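Long-range contact in endo-N-acetyl-beta-D-glucosaminidase (PDB 4AC1), which hydrolyses the chitobiose core of N-linked glycans as a family 18 endo-beta-N-acetylglucosaminidase that deglycosylates the fungus's own cellulases: residues A[76-90]-A[119-131]. Numbering follows the deposited sequence. Where two conformers were deposited one is given.
Sequences VKVMGMVGGAAPGSF and LEGMDLDVEQPMS. With ZN (zinc ion), chain G.
Strands 77-83 and 121-125 run parallel, pairing M81 with D123 and V82 with L124 through alternating backbone bonds such as D123 N to G80 O (2.8 Å) and V82 N to D123 O. At the start of the pair E120 continues the ladder with its side chain, OE1 accepting V78 N (3.1 Å) on its anti lone pair. M81 lies alongside D123, its CG 3.4 Å from OD2, and its bent chain brings CE to D125 OD2; D123 OD2 itself is hydrogen-bonded to Y8 OH. Beyond the strands, the F90 ring is sandwiched: V126 CG2 sits over one face, 3.8 Å from the centroid, S89 CB over the other, while M130 SD approaches obliquely. With F90 cut back to an alanine, V126 and M130 are likely to lose their shared partner, opening a gap between the two loops. Q128, bent at chi2 (81°), gives NE2 weakly to G84 O (3.4 Å), and OE1 takes a water bridging to G88 N and F90 N. E127 OE2 binds zinc at 2.0 Å, with Q189 and four waters. D123, D125 and E127 form the family 18 DxDxE motif, whose glutamate is the general acid/base, so E127 probably has that role.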
loop_
_atom_site.group_PDB
_atom_site.type_symbol
_atom_site.label_atom_id
_atom_site.label_comp_id
_atom_site.label_asym_id
_atom_site.label_seq_id
_atom_site.Cartn_x
_atom_site.Cartn_y
_atom_site.Cartn_z
ATOM N N VAL A 76 4.592 -12.182 -8.530
ATOM C CA VAL A 76 4.251 -11.076 -7.638
ATOM C C VAL A 76 4.461 -9.766 -8.373
ATOM O O VAL A 76 5.439 -9.615 -9.104
ATOM C CB VAL A 76 5.121 -11.110 -6.356
ATOM C CG1 VAL A 76 4.779 -9.944 -5.421
ATOM C CG2 VAL A 76 4.941 -12.432 -5.633
ATOM N N LYS A 77 3.546 -8.818 -8.198
ATOM C CA LYS A 77 3.760 -7.471 -8.722
ATOM C C LYS A 77 4.491 -6.661 -7.663
ATOM O O LYS A 77 4.039 -6.576 -6.501
ATOM C CB LYS A 77 2.420 -6.813 -9.075
ATOM C CG LYS A 77 1.561 -7.565 -10.083
ATOM C CD LYS A 77 2.266 -7.817 -11.399
ATOM C CE LYS A 77 1.383 -8.631 -12.328
ATOM N NZ LYS A 77 1.591 -8.237 -13.747
ATOM N N VAL A 78 5.623 -6.080 -8.039
ATOM C CA VAL A 78 6.410 -5.302 -7.096
ATOM C C VAL A 78 6.133 -3.822 -7.332
ATOM O O VAL A 78 6.372 -3.301 -8.420
ATOM C CB VAL A 78 7.925 -5.645 -7.176
ATOM C CG1 VAL A 78 8.742 -4.709 -6.283
ATOM C CG2 VAL A 78 8.152 -7.090 -6.754
ATOM N N MET A 79 5.640 -3.161 -6.289
ATOM C CA MET A 79 5.280 -1.751 -6.321
ATOM C C MET A 79 6.129 -0.980 -5.324
ATOM O O MET A 79 6.803 -1.575 -4.471
ATOM C CB MET A 79 3.828 -1.572 -5.878
ATOM C CG MET A 79 2.816 -2.253 -6.765
ATOM S SD MET A 79 1.139 -2.241 -6.112
ATOM C CE MET A 79 0.777 -0.467 -6.081
ATOM N N GLY A 80 6.080 0.343 -5.422
ATOM C CA GLY A 80 6.587 1.207 -4.368
ATOM C C GLY A 80 5.425 1.893 -3.672
ATOM O O GLY A 80 4.295 1.898 -4.198
ATOM N N MET A 81 5.699 2.463 -2.497
ATOM C CA MET A 81 4.802 3.430 -1.874
ATOM C C MET A 81 5.630 4.644 -1.534
ATOM O O MET A 81 6.771 4.519 -1.066
ATOM C CB MET A 81 4.129 2.868 -0.629
ATOM C CG MET A 81 3.308 3.880 0.150
ATOM S SD MET A 81 4.223 4.676 1.510
ATOM C CE MET A 81 3.965 3.452 2.803
ATOM N N VAL A 82 5.062 5.808 -1.814
ATOM C CA VAL A 82 5.636 7.090 -1.422
ATOM C C VAL A 82 4.714 7.746 -0.386
ATOM O O VAL A 82 3.476 7.666 -0.490
ATOM C CB VAL A 82 5.877 8.010 -2.665
ATOM C CG1 VAL A 82 4.593 8.253 -3.438
ATOM C CG2 VAL A 82 6.548 9.335 -2.283
ATOM N N GLY A 83 5.329 8.375 0.614
ATOM C CA GLY A 83 4.593 9.049 1.679
ATOM C C GLY A 83 4.686 8.328 3.000
ATOM O O GLY A 83 5.790 8.115 3.521
ATOM N N GLY A 84 3.534 7.924 3.531
ATOM C CA GLY A 84 3.453 7.328 4.856
ATOM C C GLY A 84 3.646 8.368 5.944
ATOM O O GLY A 84 3.341 9.551 5.761
ATOM N N ALA A 85 4.184 7.919 7.073
ATOM C CA ALA A 85 4.273 8.733 8.290
ATOM C C ALA A 85 5.137 9.997 8.170
ATOM O O ALA A 85 4.795 11.031 8.737
ATOM C CB ALA A 85 4.757 7.875 9.461
ATOM N N ALA A 86 6.247 9.912 7.442
ATOM C CA ALA A 86 7.179 11.034 7.373
ATOM C C ALA A 86 6.620 12.134 6.464
ATOM O O ALA A 86 6.373 11.887 5.284
ATOM C CB ALA A 86 8.534 10.565 6.900
ATOM N N PRO A 87 6.401 13.350 7.010
ATOM C CA PRO A 87 5.874 14.434 6.181
ATOM C C PRO A 87 6.909 14.910 5.177
ATOM O O PRO A 87 8.110 14.737 5.400
ATOM C CB PRO A 87 5.614 15.569 7.188
ATOM C CG PRO A 87 5.650 14.949 8.522
ATOM C CD PRO A 87 6.584 13.779 8.408
ATOM N N GLY A 88 6.454 15.505 4.083
ATOM C CA GLY A 88 7.365 16.130 3.137
ATOM C C GLY A 88 7.146 15.816 1.670
ATOM O O GLY A 88 7.567 16.591 0.807
ATOM N N SER A 89 6.480 14.697 1.372
ATOM C CA SER A 89 6.321 14.261 -0.015
ATOM C C SER A 89 5.153 14.934 -0.740
ATOM O O SER A 89 5.150 14.996 -1.967
ATOM C CB SER A 89 6.161 12.738 -0.101
ATOM O OG SER A 89 7.328 12.070 0.341
ATOM N N PHE A 90 4.181 15.439 0.020
ATOM C CA PHE A 90 2.914 15.901 -0.559
ATOM C C PHE A 90 2.571 17.334 -0.184
ATOM O O PHE A 90 1.410 17.737 -0.265
ATOM C CB PHE A 90 1.755 14.973 -0.145
ATOM C CG PHE A 90 1.977 13.525 -0.488
ATOM C CD1 PHE A 90 2.126 13.106 -1.813
ATOM C CD2 PHE A 90 2.044 12.577 0.524
ATOM C CE1 PHE A 90 2.338 11.764 -2.114
ATOM C CE2 PHE A 90 2.258 11.247 0.227
ATOM C CZ PHE A 90 2.406 10.841 -1.079
ATOM N N LEU A 119 9.726 -0.564 -10.970
ATOM C CA LEU A 119 8.500 -0.767 -10.208
ATOM C C LEU A 119 7.304 -0.904 -11.123
ATOM O O LEU A 119 7.255 -0.290 -12.191
ATOM C CB LEU A 119 8.278 0.394 -9.245
ATOM C CG LEU A 119 9.388 0.609 -8.213
ATOM C CD1 LEU A 119 9.077 1.838 -7.375
ATOM C CD2 LEU A 119 9.589 -0.615 -7.312
ATOM N N GLU A 120 6.338 -1.704 -10.700
ATOM C CA GLU A 120 5.167 -1.992 -11.514
ATOM C C GLU A 120 3.948 -1.202 -11.072
ATOM O O GLU A 120 2.874 -1.327 -11.647
ATOM C CB GLU A 120 4.885 -3.491 -11.487
ATOM C CG GLU A 120 6.102 -4.263 -11.975
ATOM C CD GLU A 120 5.881 -5.736 -12.142
ATOM O OE1 GLU A 120 5.743 -6.454 -11.126
ATOM O OE2 GLU A 120 5.879 -6.191 -13.302
ATOM N N GLY A 121 4.134 -0.382 -10.049
ATOM C CA GLY A 121 3.067 0.457 -9.544
ATOM C C GLY A 121 3.576 1.344 -8.443
ATOM O O GLY A 121 4.698 1.197 -7.961
ATOM N N MET A 122 2.741 2.302 -8.075
ATOM C CA MET A 122 3.024 3.229 -6.998
ATOM C C MET A 122 1.774 3.459 -6.146
ATOM O O MET A 122 0.711 3.802 -6.663
ATOM C CB MET A 122 3.573 4.558 -7.560
ATOM C CG MET A 122 4.010 5.581 -6.497
ATOM S SD MET A 122 5.318 5.043 -5.369
ATOM C CE MET A 122 6.521 4.449 -6.548
ATOM N N ASP A 123 1.952 3.287 -4.833
ATOM C CA ASP A 123 0.940 3.577 -3.820
ATOM C C ASP A 123 1.233 4.966 -3.276
ATOM O O ASP A 123 2.359 5.265 -2.876
ATOM C CB ASP A 123 1.017 2.525 -2.701
ATOM C CG ASP A 123 -0.084 2.650 -1.658
ATOM O OD1 ASP A 123 -1.282 2.798 -1.995
ATOM O OD2 ASP A 123 0.248 2.554 -0.459
ATOM N N LEU A 124 0.214 5.820 -3.318
ATOM C CA LEU A 124 0.303 7.181 -2.780
ATOM C C LEU A 124 -0.377 7.177 -1.418
ATOM O O LEU A 124 -1.608 7.252 -1.321
ATOM C CB LEU A 124 -0.362 8.207 -3.706
ATOM C CG LEU A 124 0.087 8.358 -5.165
ATOM C CD1 LEU A 124 1.593 8.426 -5.318
ATOM C CD2 LEU A 124 -0.462 7.262 -6.030
ATOM N N ASP A 125 0.440 7.038 -0.372
ATOM C CA ASP A 125 -0.049 6.919 1.006
ATOM C C ASP A 125 0.048 8.280 1.661
ATOM O O ASP A 125 1.071 8.654 2.231
ATOM C CB ASP A 125 0.780 5.871 1.746
ATOM C CG ASP A 125 0.264 5.551 3.136
ATOM O OD1 ASP A 125 -0.710 6.159 3.629
ATOM O OD2 ASP A 125 0.902 4.670 3.766
ATOM N N VAL A 126 -1.021 9.049 1.528
ATOM C CA VAL A 126 -0.997 10.466 1.868
ATOM C C VAL A 126 -1.488 10.651 3.297
ATOM O O VAL A 126 -2.676 10.492 3.593
ATOM C CB VAL A 126 -1.856 11.282 0.870
ATOM C CG1 VAL A 126 -1.795 12.765 1.212
ATOM C CG2 VAL A 126 -1.385 11.030 -0.577
ATOM N N GLU A 127 -0.549 10.923 4.195
ATOM C CA GLU A 127 -0.862 11.023 5.614
ATOM C C GLU A 127 -0.743 12.457 6.148
ATOM O O GLU A 127 -0.845 12.679 7.358
ATOM C CB GLU A 127 -0.031 10.033 6.445
ATOM C CG GLU A 127 -0.311 8.561 6.161
ATOM C CD GLU A 127 0.474 7.621 7.070
ATOM O OE1 GLU A 127 0.919 8.055 8.152
ATOM O OE2 GLU A 127 0.642 6.445 6.708
ATOM N N GLN A 128 -0.535 13.423 5.255
ATOM C CA GLN A 128 -0.616 14.852 5.608
ATOM C C GLN A 128 -1.472 15.512 4.535
ATOM O O GLN A 128 -1.642 14.932 3.464
ATOM C CB GLN A 128 0.765 15.523 5.684
ATOM C CG GLN A 128 1.738 14.873 6.653
ATOM C CD GLN A 128 2.428 13.645 6.062
ATOM O OE1 GLN A 128 2.750 13.604 4.874
ATOM N NE2 GLN A 128 2.655 12.642 6.901
ATOM N N PRO A 129 -2.016 16.718 4.804
ATOM C CA PRO A 129 -2.918 17.319 3.812
ATOM C C PRO A 129 -2.266 17.642 2.464
ATOM O O PRO A 129 -1.146 18.175 2.413
ATOM C CB PRO A 129 -3.386 18.607 4.500
ATOM C CG PRO A 129 -3.291 18.288 5.959
ATOM C CD PRO A 129 -2.034 17.469 6.075
ATOM N N MET A 130 -2.969 17.285 1.391
ATOM C CA MET A 130 -2.605 17.639 0.018
ATOM C C MET A 130 -3.866 18.170 -0.653
ATOM O O MET A 130 -4.958 17.648 -0.403
ATOM C CB MET A 130 -2.075 16.416 -0.744
ATOM C CG MET A 130 -1.561 16.720 -2.129
ATOM S SD MET A 130 -0.980 15.229 -2.945
ATOM C CE MET A 130 0.122 15.930 -4.188
ATOM N N SER A 131 -3.726 19.190 -1.497
ATOM C CA SER A 131 -4.878 19.782 -2.176
ATOM C C SER A 131 -5.513 18.789 -3.126
ATOM O O SER A 131 -4.855 17.856 -3.606
ATOM C CB SER A 131 -4.482 21.054 -2.935
ATOM O OG SER A 131 -3.702 20.730 -4.076
HETATM ZN ZN ZN G . 1.052 4.724 7.747
HETATM O O HOH W 1 3.931 -8.143 -14.732
HETATM O O HOH W 2 2.344 11.124 3.683
HETATM O O HOH W 3 5.077 12.655 2.898
HETATM O O HOH W 4 3.708 15.624 3.153
HETATM O O HOH W 5 2.024 5.674 9.057
HETATM O O HOH W 6 -0.962 4.615 8.739
HETATM O O HOH W 7 2.897 4.416 6.711
HETATM O O HOH W 8 1.540 2.933 8.876
#